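Putative Phosphoglycerate mutase (Plasmodium falciparum, PDB 3EOZ) probably acts as a protein serine/threonine phosphatase, this chain being the C-terminal histidine phosphatase domain of a phosphoglycerate mutase family protein. Local coordinates at residues E48-A53 against A84-K89; T137-P142 against R160-R165. One frame throughout, in Å; residues are numbered along the deposited sequence.

Contact 1. Residues E48-A53 against A84-K89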
loop_
_atom_site.group_PDB
_atom_site.type_symbol
_atom_site.label_atom_id
_atom_site.label_comp_id
_atom_site.label_asym_id
_atom_site.label_seq_id
_atom_site.Cartn_x
_atom_site.Cartn_y
_atom_site.Cartn_z
ATOM N N GLU B 48 -6.646 -25.604 12.084
ATOM C CA GLU B 48 -5.209 -25.451 11.768
ATOM C C GLU B 48 -4.727 -23.975 11.806
ATOM O O GLU B 48 -3.522 -23.687 11.683
ATOM C CB GLU B 48 -4.896 -26.131 10.430
ATOM C CG GLU B 48 -3.486 -25.929 9.888
ATOM C CD GLU B 48 -3.355 -24.706 8.984
ATOM O OE1 GLU B 48 -4.391 -24.156 8.549
ATOM O OE2 GLU B 48 -2.207 -24.302 8.701
ATOM N N GLY B 49 -5.667 -23.044 11.996
ATOM C CA GLY B 49 -5.339 -21.731 12.530
ATOM C C GLY B 49 -4.632 -21.857 13.874
ATOM O O GLY B 49 -3.972 -20.919 14.325
ATOM N N CYS B 50 -4.788 -23.022 14.513
ATOM C CA CYS B 50 -4.102 -23.353 15.766
ATOM C C CYS B 50 -2.597 -23.281 15.615
ATOM O O CYS B 50 -1.910 -22.793 16.506
ATOM C CB CYS B 50 -4.473 -24.766 16.221
ATOM S SG CYS B 50 -6.239 -25.026 16.469
ATOM N N LYS B 51 -2.092 -23.780 14.491
ATOM C CA LYS B 51 -0.678 -23.661 14.168
ATOM C C LYS B 51 -0.290 -22.184 14.154
ATOM O O LYS B 51 0.687 -21.783 14.805
ATOM N N GLN B 52 -1.075 -21.383 13.423
ATOM C CA GLN B 52 -0.831 -19.942 13.326
ATOM C C GLN B 52 -0.794 -19.400 14.737
ATOM O O GLN B 52 0.224 -18.839 15.182
ATOM C CB GLN B 52 -1.935 -19.187 12.550
ATOM C CG GLN B 52 -2.473 -19.829 11.283
ATOM C CD GLN B 52 -1.497 -19.783 10.151
ATOM O OE1 GLN B 52 -1.821 -19.301 9.062
ATOM N NE2 GLN B 52 -0.284 -20.280 10.390
ATOM N N ALA B 53 -1.914 -19.611 15.434
ATOM C CA ALA B 53 -2.122 -19.089 16.777
ATOM C C ALA B 53 -0.950 -19.467 17.656
ATOM O O ALA B 53 -0.413 -18.635 18.396
ATOM C CB ALA B 53 -3.427 -19.614 17.359
ATOM N N ALA B 84 -7.184 -16.865 21.725
ATOM C CA ALA B 84 -6.824 -16.378 23.064
ATOM C C ALA B 84 -6.323 -17.536 23.936
ATOM O O ALA B 84 -5.256 -17.451 24.546
ATOM C CB ALA B 84 -8.005 -15.692 23.716
ATOM N N ASN B 85 -7.091 -18.623 23.963
ATOM C CA ASN B 85 -6.711 -19.812 24.717
ATOM C C ASN B 85 -5.307 -20.299 24.351
ATOM O O ASN B 85 -4.438 -20.373 25.208
ATOM C CB ASN B 85 -7.732 -20.933 24.514
ATOM C CG ASN B 85 -8.787 -20.970 25.607
ATOM O OD1 ASN B 85 -9.915 -20.481 25.425
ATOM N ND2 ASN B 85 -8.426 -21.558 26.755
ATOM N N ILE B 86 -5.093 -20.605 23.073
ATOM C CA ILE B 86 -3.802 -21.084 22.597
ATOM C C ILE B 86 -2.680 -20.111 22.984
ATOM O O ILE B 86 -1.569 -20.532 23.351
ATOM C CB ILE B 86 -3.834 -21.286 21.070
ATOM C CG1 ILE B 86 -4.796 -22.419 20.697
ATOM C CG2 ILE B 86 -2.442 -21.589 20.520
ATOM C CD1 ILE B 86 -5.126 -22.498 19.207
ATOM N N ILE B 87 -2.968 -18.804 22.919
ATOM C CA ILE B 87 -1.971 -17.778 23.277
ATOM C C ILE B 87 -1.744 -17.713 24.793
ATOM O O ILE B 87 -0.616 -17.472 25.214
ATOM C CB ILE B 87 -2.307 -16.376 22.649
ATOM C CG1 ILE B 87 -1.961 -16.390 21.155
ATOM C CG2 ILE B 87 -1.532 -15.242 23.315
ATOM C CD1 ILE B 87 -2.526 -15.225 20.358
ATOM N N SER B 88 -2.794 -17.939 25.590
ATOM C CA SER B 88 -2.684 -18.098 27.067
ATOM C C SER B 88 -1.499 -18.938 27.512
ATOM O O SER B 88 -0.716 -18.522 28.360
ATOM C CB SER B 88 -3.920 -18.782 27.660
ATOM O OG SER B 88 -5.108 -18.109 27.310
ATOM N N LYS B 89 -1.385 -20.125 26.930
ATOM C CA LYS B 89 -0.285 -21.042 27.236
ATOM C C LYS B 89 1.055 -20.339 27.405
ATOM O O LYS B 89 1.832 -20.723 28.273
ATOM C CB LYS B 89 -0.158 -22.112 26.149
#

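Contact 2. Residues T137-P142 against R160-R165. With PO4 (phosphate ion), chain D.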
loop_
_atom_site.group_PDB
_atom_site.type_symbol
_atom_site.label_atom_id
_atom_site.label_comp_id
_atom_site.label_asym_id
_atom_site.label_seq_id
_atom_site.Cartn_x
_atom_site.Cartn_y
_atom_site.Cartn_z
ATOM N N THR B 137 -10.976 2.434 23.959
ATOM C CA THR B 137 -10.515 1.615 25.044
ATOM C C THR B 137 -9.051 1.264 24.812
ATOM O O THR B 137 -8.216 1.507 25.671
ATOM C CB THR B 137 -11.307 0.330 25.172
ATOM O OG1 THR B 137 -12.666 0.638 25.480
ATOM C CG2 THR B 137 -10.674 -0.601 26.262
ATOM N N TYR B 138 -8.741 0.743 23.632
ATOM C CA TYR B 138 -7.439 0.155 23.400
ATOM C C TYR B 138 -6.433 1.162 22.882
ATOM O O TYR B 138 -5.231 0.974 23.063
ATOM C CB TYR B 138 -7.579 -1.074 22.499
ATOM C CG TYR B 138 -8.517 -2.104 23.106
ATOM C CD1 TYR B 138 -8.134 -2.847 24.227
ATOM C CD2 TYR B 138 -9.786 -2.307 22.592
ATOM C CE1 TYR B 138 -8.994 -3.787 24.809
ATOM C CE2 TYR B 138 -10.653 -3.232 23.157
ATOM C CZ TYR B 138 -10.248 -3.982 24.274
ATOM O OH TYR B 138 -11.105 -4.906 24.841
ATOM N N PHE B 139 -6.904 2.261 22.288
ATOM C CA PHE B 139 -5.962 3.280 21.789
ATOM C C PHE B 139 -5.844 4.551 22.637
ATOM O O PHE B 139 -4.789 5.155 22.649
ATOM C CB PHE B 139 -6.234 3.628 20.328
ATOM C CG PHE B 139 -5.818 2.561 19.378
ATOM C CD1 PHE B 139 -4.644 2.686 18.640
ATOM C CD2 PHE B 139 -6.574 1.418 19.233
ATOM C CE1 PHE B 139 -4.236 1.672 17.760
ATOM C CE2 PHE B 139 -6.185 0.414 18.356
ATOM C CZ PHE B 139 -5.017 0.541 17.612
ATOM N N TYR B 140 -6.891 4.958 23.344
ATOM C CA TYR B 140 -6.796 6.155 24.180
ATOM C C TYR B 140 -6.589 5.865 25.667
ATOM O O TYR B 140 -5.873 6.577 26.339
ATOM C CB TYR B 140 -8.049 7.023 24.047
ATOM C CG TYR B 140 -8.317 7.636 22.685
ATOM C CD1 TYR B 140 -7.354 7.647 21.668
ATOM C CD2 TYR B 140 -9.541 8.240 22.436
ATOM C CE1 TYR B 140 -7.628 8.221 20.430
ATOM C CE2 TYR B 140 -9.825 8.824 21.216
ATOM C CZ TYR B 140 -8.868 8.814 20.215
ATOM O OH TYR B 140 -9.181 9.391 19.010
ATOM N N LYS B 141 -7.249 4.843 26.186
ATOM C CA LYS B 141 -7.281 4.606 27.629
ATOM C C LYS B 141 -5.846 4.648 28.171
ATOM O O LYS B 141 -4.996 3.890 27.698
ATOM C CB LYS B 141 -7.956 3.263 27.936
ATOM C CG LYS B 141 -8.550 3.135 29.344
ATOM C CD LYS B 141 -9.903 2.373 29.334
ATOM C CE LYS B 141 -9.802 0.970 29.942
ATOM N NZ LYS B 141 -11.124 0.256 29.967
ATOM N N PRO B 142 -5.573 5.568 29.127
ATOM C CA PRO B 142 -4.244 5.858 29.672
ATOM C C PRO B 142 -3.403 4.634 29.973
ATOM O O PRO B 142 -3.927 3.642 30.504
ATOM C CB PRO B 142 -4.558 6.596 30.973
ATOM C CG PRO B 142 -5.805 7.345 30.673
ATOM C CD PRO B 142 -6.586 6.494 29.679
ATOM N N ARG B 160 -8.362 -3.727 10.799
ATOM C CA ARG B 160 -8.429 -2.808 9.679
ATOM C C ARG B 160 -8.959 -1.466 10.110
ATOM O O ARG B 160 -8.354 -0.440 9.802
ATOM C CB ARG B 160 -9.319 -3.377 8.573
ATOM C CG ARG B 160 -9.263 -2.567 7.300
ATOM C CD ARG B 160 -9.816 -3.315 6.119
ATOM N NE ARG B 160 -11.243 -3.572 6.278
ATOM C CZ ARG B 160 -11.827 -4.758 6.125
ATOM N NH1 ARG B 160 -11.116 -5.843 5.797
ATOM N NH2 ARG B 160 -13.144 -4.858 6.294
ATOM N N TYR B 161 -10.089 -1.469 10.809
ATOM C CA TYR B 161 -10.681 -0.235 11.333
ATOM C C TYR B 161 -9.666 0.473 12.241
ATOM O O TYR B 161 -9.345 1.624 12.018
ATOM C CB TYR B 161 -11.984 -0.525 12.092
ATOM C CG TYR B 161 -12.613 0.688 12.763
ATOM C CD1 TYR B 161 -12.173 1.128 13.998
ATOM C CD2 TYR B 161 -13.688 1.372 12.170
ATOM C CE1 TYR B 161 -12.744 2.234 14.617
ATOM C CE2 TYR B 161 -14.264 2.481 12.780
ATOM C CZ TYR B 161 -13.789 2.905 14.005
ATOM O OH TYR B 161 -14.348 4.004 14.625
ATOM N N PHE B 162 -9.136 -0.227 13.238
ATOM C CA PHE B 162 -8.145 0.363 14.141
ATOM C C PHE B 162 -6.997 1.033 13.411
ATOM O O PHE B 162 -6.642 2.164 13.711
ATOM C CB PHE B 162 -7.559 -0.696 15.104
ATOM C CG PHE B 162 -8.523 -1.181 16.177
ATOM C CD1 PHE B 162 -9.739 -0.529 16.434
ATOM C CD2 PHE B 162 -8.205 -2.295 16.937
ATOM C CE1 PHE B 162 -10.597 -0.983 17.424
ATOM C CE2 PHE B 162 -9.066 -2.753 17.938
ATOM C CZ PHE B 162 -10.259 -2.095 18.178
ATOM N N LEU B 163 -6.404 0.331 12.461
ATOM C CA LEU B 163 -5.168 0.812 11.842
ATOM C C LEU B 163 -5.444 1.874 10.796
ATOM O O LEU B 163 -4.696 2.847 10.693
ATOM C CB LEU B 163 -4.360 -0.343 11.256
ATOM C CG LEU B 163 -3.740 -1.284 12.297
ATOM C CD1 LEU B 163 -2.980 -2.416 11.611
ATOM C CD2 LEU B 163 -2.812 -0.539 13.209
ATOM N N CYS B 164 -6.516 1.711 10.025
ATOM C CA CYS B 164 -6.903 2.785 9.094
ATOM C C CYS B 164 -7.079 4.087 9.867
ATOM O O CYS B 164 -6.616 5.163 9.446
ATOM C CB CYS B 164 -8.193 2.449 8.316
ATOM S SG CYS B 164 -7.949 1.251 6.988
ATOM N N ARG B 165 -7.733 3.970 11.016
ATOM C CA ARG B 165 -8.023 5.123 11.847
ATOM C C ARG B 165 -6.758 5.637 12.576
ATOM O O ARG B 165 -6.416 6.811 12.466
ATOM C CB ARG B 165 -9.146 4.772 12.810
ATOM C CG ARG B 165 -9.507 5.894 13.706
ATOM C CD ARG B 165 -10.808 5.647 14.460
ATOM N NE ARG B 165 -11.024 6.758 15.393
ATOM C CZ ARG B 165 -12.044 6.855 16.231
ATOM N NH1 ARG B 165 -12.969 5.905 16.276
ATOM N NH2 ARG B 165 -12.119 7.894 17.047
HETATM P P PO4 D . -8.321 9.496 15.895
HETATM O O1 PO4 D . -7.860 10.725 15.139
HETATM O O2 PO4 D . -7.112 8.716 16.383
HETATM O O3 PO4 D . -9.138 9.946 17.078
HETATM O O4 PO4 D . -9.227 8.691 14.990
#

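Contact 1. Residues E48-A53 against A84-K89
I86 meets C50 and A53 because its first torsion sets CG1 opposite its own carbonyl carbon (chi1 -66°) and its second keeps the chain extended (chi2 167°), carrying CD1 straight out to helix 49-64. That methyl arrives between the two residues: I86 CD1 is 3.7 Å from C50 CA and 3.8 Å from A53 CB. The C50 thiol turns the same way, anti to its carbonyl carbon, and SG comes alongside, 3.9 Å from I86 CD1. The other branch of the isoleucine is used as well. I86 CG2 sits 3.9 Å from A53 CB, so the small alanine methyl touches both arms of the branched chain. The next residue, I87, brings CG1 to 3.9 Å from A53 O, a brush against the backbone; the I87 side chain also packs on I72, L151 and I153 of the central sheet. On the far side of helix 78-88, S88 OG donates to A84 O at 2.8 Å from above the carbonyl plane; A84 O also takes the backbone N-H of S88. The short helical axes pass 9.5 Å apart at a crossing angle of -44°, and A53 stands where the backbones come nearest, its CA opposite that of I86. The contact thus joins the first turn of helix 49-64 to the last turns of helix 78-88, which itself lies on strands 68-74 and 148-154. Its chemistry is mainly apolar, aliphatic carbons and the C50 sulfur with one carbonyl oxygen touched by I87: between these segments the association rests on van der Waals packing, without a hydrogen bond.

Contact 2. Residues T137-P142 against R160-R165
The ring of F139 presents its edge to the face of F162, offset from the centre, with planes at 62° and centroids 5.3 Å apart. F139 CE2 does most of the touching, 3.6 Å from F162 CG over the ring face, while F139 CZ lies 3.8 Å from F162 CB. Y138 comes at the far end of the same phenylalanine, where Y138 CD2 and F162 CZ are 4.4 Å apart; its hydroxyl is held by D99 and its ring meets Y73 edge-to-face. F139 in turn stacks on Y135 and rests on I24 and L26 of strand 22-28, so these aromatics fill the space between helices 114-139 and 156-166 and the sheet. Farther out the character changes. R165 sets CG anti to its backbone N (chi1 180°) and runs extended, bringing the guanidinium edge-on to a phosphate ion, probably from the crystallisation liquor. R165 NE donates to phosphate O4 at 2.7 Å in a nearly straight bond (166°). R165 NH1 gives a more bent bond to Y161 OH at 2.9 Å and is also bonded to N132, which helps fix the rotation of the guanidinium. Y140 reaches the ion from the other segment, but too closely in the model to be trusted; Y135 OH bonds it as well. Y161 and C164 pack on S178 and S179 of the second subunit. Chemically the contact is two-layered: an aromatic core built on an offset edge-to-face pair against the sheet, and beside it a spot formed by R165 and Y135 whose positive charge would suit an anion.

From the N terminus the chain forms strand 22-28, then enters helix 49-64, whose first turn opens contact 1. The rest of that helix, strand 68-74 and most of helix 78-88 follow before contact 1 closes the loop. Strand 95-98 and the long helix 114-139 come next, and the end of that helix opens contact 2, closed through strand 148-154 at helix 156-166. The two loops therefore stand in series, neither crossing nor enclosing the other. The centres of contact 1 and contact 2 are about 23 Å apart, on opposite sides of the chain's centre; the two contacts use alternating residues of strand 148-154, consistent with opposite faces of one mixed sheet.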